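Local coordinates for protein poly-beta-1,6-N-acetyl-D-glucosamine N-deacetylase (Aggregatibacter actinomycetemcomitans, PDB 4U10) that probably removes N-acetyl groups from poly-beta-1,6-N-acetyl-D-glucosamine as a metal-dependent hydrolase, this chain being its polysaccharide deacetylase domain, at residues 5-10 with 246-251; 210-215 with 232-237. All blocks are in the same frame, centred on the assembly; numbering follows the deposited sequence.

Contact 1 of 2, residues 5-10 with 246-251; sequences GVLAYH and GRLLID. With ZN (zinc ion), chain D.
This parallel strand pair runs up to a zinc site of the polysaccharide deacetylase domain. L7 bridges L248 and A8 bridges L249. L248 N donates to V6 O (2.9 Å). A8 N then donates to L248 O (2.8 Å), and A8 O accepts a hydrogen bond from I250 N (3.0 Å). The pairing opens beyond A8, where water 2 fills in: it takes a hydrogen bond from H10 ND1 and gives one each to A8 O and I250 O. ND1 is therefore the donor nitrogen of this imidazole, which leaves H10 NE2 to bind the zinc ion at 2.2 Å. Water 3 is a further zinc ligand, and D74 binds the same ion. L249 CD1 comes to the edge of the H10 ring, 3.5 Å from H10 CE1. On the same side of the sheet A8 CB sits over one face of the R247 guanidinium, 3.4 Å from R247 CZ. A bend at chi3 (-65°) brings that flat group over the methyl. R247 NH1 forms a salt bridge with D74, a second-shell contact consistent with R247 steadying this zinc ligand; R247 NE is held by A231 O. On the other side of the sheet I250 CG1 makes a CH-pi contact over the centre of the Y9 ring, 3.7 Å from the centroid. Y9 OH bonds to H37. The pair lies in the central sheet: strand 68-75 bonds to strand 3-13 through G5, L7 and Y9, and helix 31-42 packs on Y9 and I250.

Contact 2 of 2, residues 210-215 with 232-237; sequences YGQFND and LGQKII
G211 and L232 meet where two loops of the polysaccharide deacetylase domain converge near its zinc sites. One loop leads from strand 205-207 to helix 215-222, the other from strand 228-230 to strand 238-239. Neither segment has regular structure where they touch. The tight part is small. L232 CG lies 3.7 Å from G211 CA, and L232 CD1 reaches on toward Y210 O at 4.0 Å. G211 is buried and has a positive phi. Without a side chain there, the leucine branch can lie directly against the backbone. L232 also packs on A8 and R247 of the central sheet region.

The outer side is looser and polar. It depends on the amide of Q234, an exposed residue. Its CG sits between the backbone N and the carbonyl carbon (chi1 47°), and a bend at chi2 (-100°) turns the amide toward G211. Q234 NE2 gives a weak hydrogen bond to G211 O at 2.9 Å. Q234 OE1 takes a weak one from L232 N, also at 2.9 Å. The first of these bonds crosses to G211; the second closes within 232-237 and helps to set how the amide is turned.

The F213 ring stacks on W208 and meets Y244 edge-to-face. On the other side of G211 in sequence, the Y210 ring meets that of the zinc ligand H149. The F213 ring and the Q234 amide lie alongside one another, their side chains running antiparallel and their planes 28° apart, with CE1 of F213 3.9 Å from NE2 of Q234.

How the contacts relate
Contact 1 is core and contact 2 is mostly surface, yet they adjoin, with centres about 11 Å apart. L232 joins them: its backbone O is 3.0 Å from R247 N, a probable hydrogen bond, and its CD2 packs on A8 CB and L249 CB. Contact 1 holds strands of the central sheet, with regular backbone bonds, packed apolar groups and a zinc ligand. Contact 2 holds two irregular loops, with little buried area and weak amide bonds. In sequence both segments of contact 2 fall between those of contact 1. H10 of contact 1 binds zinc; Y210 of contact 2 merely lies beside the ligand H149.

Contact 1 of 2, residues 5-10 with 246-251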
loop_
_atom_site.group_PDB
_atom_site.type_symbol
_atom_site.label_atom_id
_atom_site.label_comp_id
_atom_site.label_asym_id
_atom_site.label_seq_id
_atom_site.Cartn_x
_atom_site.Cartn_y
_atom_site.Cartn_z
ATOM N N GLY A 5 0.729 -14.762 4.876
ATOM C CA GLY A 5 0.554 -13.576 5.676
ATOM C C GLY A 5 1.096 -12.362 4.919
ATOM O O GLY A 5 1.906 -12.497 4.038
ATOM N N VAL A 6 0.664 -11.177 5.306
ATOM C CA VAL A 6 1.094 -9.953 4.665
ATOM C C VAL A 6 1.479 -8.915 5.700
ATOM O O VAL A 6 0.707 -8.671 6.608
ATOM C CB VAL A 6 0.024 -9.373 3.699
ATOM C CG1 VAL A 6 0.616 -8.166 2.968
ATOM C CG2 VAL A 6 -0.435 -10.408 2.664
ATOM N N LEU A 7 2.637 -8.271 5.557
ATOM C CA LEU A 7 2.993 -7.163 6.441
ATOM C C LEU A 7 2.833 -5.809 5.758
ATOM O O LEU A 7 3.250 -5.629 4.610
ATOM C CB LEU A 7 4.394 -7.279 6.957
ATOM C CG LEU A 7 4.892 -8.618 7.595
ATOM C CD1 LEU A 7 6.308 -8.470 8.188
ATOM C CD2 LEU A 7 3.891 -9.089 8.645
ATOM N N ALA A 8 2.232 -4.844 6.447
ATOM C CA ALA A 8 2.031 -3.498 5.846
ATOM C C ALA A 8 2.924 -2.439 6.486
ATOM O O ALA A 8 2.701 -2.042 7.644
ATOM C CB ALA A 8 0.552 -3.083 5.971
ATOM N N TYR A 9 3.853 -1.893 5.718
ATOM C CA TYR A 9 4.788 -0.884 6.155
ATOM C C TYR A 9 4.471 0.435 5.455
ATOM O O TYR A 9 3.767 0.428 4.479
ATOM C CB TYR A 9 6.230 -1.230 5.758
ATOM C CG TYR A 9 6.842 -2.395 6.546
ATOM C CD1 TYR A 9 7.523 -2.185 7.742
ATOM C CD2 TYR A 9 6.778 -3.694 6.045
ATOM C CE1 TYR A 9 8.051 -3.279 8.449
ATOM C CE2 TYR A 9 7.347 -4.782 6.726
ATOM C CZ TYR A 9 7.952 -4.594 7.897
ATOM O OH TYR A 9 8.471 -5.715 8.566
ATOM N N HIS A 10 4.970 1.550 5.984
ATOM C CA HIS A 10 4.844 2.861 5.328
ATOM C C HIS A 10 6.249 3.407 5.140
ATOM O O HIS A 10 7.061 2.801 4.378
ATOM C CB HIS A 10 3.898 3.752 6.151
ATOM C CG HIS A 10 2.500 3.246 6.123
ATOM N ND1 HIS A 10 2.086 2.186 6.899
ATOM C CD2 HIS A 10 1.462 3.558 5.328
ATOM C CE1 HIS A 10 0.837 1.887 6.617
ATOM N NE2 HIS A 10 0.426 2.715 5.672
ATOM N N GLY A 246 -5.803 -9.560 4.006
ATOM C CA GLY A 246 -5.476 -8.835 5.234
ATOM C C GLY A 246 -4.004 -8.678 5.488
ATOM O O GLY A 246 -3.161 -9.456 5.008
ATOM N N ARG A 247 -3.671 -7.661 6.262
ATOM C CA ARG A 247 -2.312 -7.323 6.523
ATOM C C ARG A 247 -2.132 -6.936 7.980
ATOM O O ARG A 247 -3.061 -6.409 8.640
ATOM C CB ARG A 247 -1.884 -6.153 5.598
ATOM C CG ARG A 247 -2.074 -6.362 4.081
ATOM C CD ARG A 247 -1.346 -5.249 3.317
ATOM N NE ARG A 247 -1.976 -3.932 3.593
ATOM C CZ ARG A 247 -1.464 -2.749 3.261
ATOM N NH1 ARG A 247 -0.289 -2.659 2.654
ATOM N NH2 ARG A 247 -2.100 -1.619 3.574
ATOM N N LEU A 248 -0.920 -7.139 8.490
ATOM C CA LEU A 248 -0.559 -6.581 9.767
ATOM C C LEU A 248 0.001 -5.165 9.605
ATOM O O LEU A 248 1.003 -4.974 8.930
ATOM C CB LEU A 248 0.486 -7.493 10.438
ATOM C CG LEU A 248 0.983 -6.992 11.788
ATOM C CD1 LEU A 248 -0.169 -6.900 12.780
ATOM C CD2 LEU A 248 2.066 -7.944 12.218
ATOM N N LEU A 249 -0.615 -4.171 10.231
ATOM C CA LEU A 249 -0.050 -2.811 10.217
ATOM C C LEU A 249 1.149 -2.684 11.118
ATOM O O LEU A 249 1.021 -2.851 12.330
ATOM C CB LEU A 249 -1.110 -1.790 10.673
ATOM C CG LEU A 249 -0.712 -0.316 10.765
ATOM C CD1 LEU A 249 -0.289 0.166 9.405
ATOM C CD2 LEU A 249 -1.828 0.564 11.312
ATOM N N ILE A 250 2.314 -2.380 10.552
ATOM C CA ILE A 250 3.521 -2.294 11.308
ATOM C C ILE A 250 3.638 -0.920 11.993
ATOM O O ILE A 250 3.377 0.113 11.405
ATOM C CB ILE A 250 4.750 -2.541 10.402
ATOM C CG1 ILE A 250 4.657 -3.894 9.646
ATOM C CG2 ILE A 250 6.013 -2.467 11.222
ATOM C CD1 ILE A 250 4.796 -5.132 10.539
ATOM N N ASP A 251 4.078 -0.896 13.239
ATOM C CA ASP A 251 4.464 0.391 13.853
ATOM C C ASP A 251 5.730 0.199 14.684
ATOM O O ASP A 251 6.274 -0.949 14.787
ATOM C CB ASP A 251 3.315 0.973 14.700
ATOM C CG ASP A 251 2.760 -0.018 15.741
ATOM O OD1 ASP A 251 3.509 -0.578 16.573
ATOM O OD2 ASP A 251 1.531 -0.186 15.764
HETATM ZN ZN ZN D . -1.279 2.342 4.409
HETATM O O HOH W 1 -1.906 -11.418 6.690
HETATM O O HOH W 2 3.055 0.516 8.634
HETATM O O HOH W 3 -2.176 4.015 3.776
#

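Contact 2 of 2, residues 210-215 with 232-237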
loop_
_atom_site.group_PDB
_atom_site.type_symbol
_atom_site.label_atom_id
_atom_site.label_comp_id
_atom_site.label_asym_id
_atom_site.label_seq_id
_atom_site.Cartn_x
_atom_site.Cartn_y
_atom_site.Cartn_z
ATOM N N TYR A 210 -5.458 3.826 4.565
ATOM C CA TYR A 210 -5.818 3.674 5.975
ATOM C C TYR A 210 -6.489 2.342 6.224
ATOM O O TYR A 210 -7.127 2.169 7.231
ATOM C CB TYR A 210 -6.778 4.822 6.382
ATOM C CG TYR A 210 -6.446 6.240 5.810
ATOM C CD1 TYR A 210 -5.318 6.910 6.153
ATOM C CD2 TYR A 210 -7.319 6.879 4.932
ATOM C CE1 TYR A 210 -5.026 8.164 5.625
ATOM C CE2 TYR A 210 -7.064 8.146 4.423
ATOM C CZ TYR A 210 -5.910 8.787 4.781
ATOM O OH TYR A 210 -5.660 10.059 4.271
ATOM N N GLY A 211 -6.417 1.379 5.309
ATOM C CA GLY A 211 -7.055 0.088 5.590
ATOM C C GLY A 211 -8.571 0.078 5.334
ATOM O O GLY A 211 -9.201 -0.936 5.536
ATOM N N GLN A 212 -9.174 1.210 4.909
ATOM C CA GLN A 212 -10.604 1.311 4.910
ATOM C C GLN A 212 -11.198 1.178 3.501
ATOM O O GLN A 212 -10.797 1.865 2.565
ATOM C CB GLN A 212 -11.072 2.625 5.542
ATOM C CG GLN A 212 -10.603 2.798 7.004
ATOM C CD GLN A 212 -11.102 1.648 7.899
ATOM O OE1 GLN A 212 -10.316 1.089 8.726
ATOM N NE2 GLN A 212 -12.363 1.232 7.701
ATOM N N PHE A 213 -12.268 0.406 3.438
ATOM C CA PHE A 213 -12.935 0.080 2.176
ATOM C C PHE A 213 -14.382 -0.300 2.413
ATOM O O PHE A 213 -14.833 -0.370 3.540
ATOM C CB PHE A 213 -12.154 -1.051 1.487
ATOM C CG PHE A 213 -12.273 -2.394 2.145
ATOM C CD1 PHE A 213 -11.476 -2.742 3.216
ATOM C CD2 PHE A 213 -13.158 -3.334 1.647
ATOM C CE1 PHE A 213 -11.636 -3.967 3.833
ATOM C CE2 PHE A 213 -13.306 -4.564 2.242
ATOM C CZ PHE A 213 -12.539 -4.885 3.342
ATOM N N ASN A 214 -15.092 -0.561 1.332
ATOM C CA ASN A 214 -16.433 -1.047 1.388
ATOM C C ASN A 214 -16.783 -1.712 0.075
ATOM O O ASN A 214 -15.935 -1.874 -0.809
ATOM C CB ASN A 214 -17.426 0.095 1.784
ATOM C CG ASN A 214 -17.575 1.139 0.692
ATOM O OD1 ASN A 214 -17.401 0.853 -0.455
ATOM N ND2 ASN A 214 -17.887 2.337 1.069
ATOM N N ASP A 215 -18.027 -2.147 -0.052
ATOM C CA ASP A 215 -18.502 -2.814 -1.257
ATOM C C ASP A 215 -18.484 -1.950 -2.497
ATOM O O ASP A 215 -18.192 -2.451 -3.593
ATOM C CB ASP A 215 -19.929 -3.451 -1.057
ATOM C CG ASP A 215 -20.981 -2.473 -0.583
ATOM O OD1 ASP A 215 -20.706 -1.497 0.178
ATOM O OD2 ASP A 215 -22.124 -2.722 -0.973
ATOM N N LEU A 232 -6.201 -3.981 6.248
ATOM C CA LEU A 232 -5.290 -4.181 7.349
ATOM C C LEU A 232 -5.757 -5.431 8.110
ATOM O O LEU A 232 -6.115 -6.449 7.477
ATOM C CB LEU A 232 -5.181 -2.916 8.204
ATOM C CG LEU A 232 -4.454 -1.755 7.520
ATOM C CD1 LEU A 232 -4.442 -0.497 8.392
ATOM C CD2 LEU A 232 -3.040 -2.214 7.260
ATOM N N GLY A 233 -5.776 -5.339 9.440
ATOM C CA GLY A 233 -5.907 -6.498 10.338
ATOM C C GLY A 233 -7.319 -7.025 10.567
ATOM O O GLY A 233 -7.536 -7.831 11.457
ATOM N N GLN A 234 -8.257 -6.581 9.751
ATOM C CA GLN A 234 -9.623 -7.093 9.744
ATOM C C GLN A 234 -9.787 -8.529 9.149
ATOM O O GLN A 234 -10.923 -9.042 8.983
ATOM C CB GLN A 234 -10.524 -6.056 9.028
ATOM C CG GLN A 234 -10.049 -5.459 7.685
ATOM C CD GLN A 234 -9.421 -4.064 7.797
ATOM O OE1 GLN A 234 -8.305 -3.930 8.281
ATOM N NE2 GLN A 234 -10.130 -3.030 7.333
ATOM N N LYS A 235 -8.654 -9.151 8.807
ATOM C CA LYS A 235 -8.556 -10.527 8.277
ATOM C C LYS A 235 -7.093 -10.902 8.436
ATOM O O LYS A 235 -6.212 -10.060 8.191
ATOM C CB LYS A 235 -8.938 -10.571 6.797
ATOM C CG LYS A 235 -8.714 -11.911 6.115
ATOM C CD LYS A 235 -9.385 -11.929 4.757
ATOM C CE LYS A 235 -9.441 -13.327 4.202
ATOM N NZ LYS A 235 -8.744 -13.433 2.902
ATOM N N ILE A 236 -6.797 -12.119 8.884
ATOM C CA ILE A 236 -5.406 -12.413 9.257
ATOM C C ILE A 236 -4.782 -13.426 8.311
ATOM O O ILE A 236 -3.673 -13.202 7.801
ATOM C CB ILE A 236 -5.254 -12.905 10.720
ATOM C CG1 ILE A 236 -5.788 -11.866 11.739
ATOM C CG2 ILE A 236 -3.813 -13.311 11.020
ATOM C CD1 ILE A 236 -5.108 -10.508 11.810
ATOM N N ILE A 237 -5.498 -14.521 8.067
ATOM C CA ILE A 237 -5.019 -15.541 7.157
ATOM C C ILE A 237 -5.603 -15.356 5.732
ATOM O O ILE A 237 -6.797 -15.068 5.527
ATOM C CB ILE A 237 -5.253 -16.970 7.717
ATOM C CG1 ILE A 237 -6.603 -17.512 7.287
ATOM C CG2 ILE A 237 -5.088 -16.999 9.240
ATOM C CD1 ILE A 237 -6.550 -18.184 5.922
#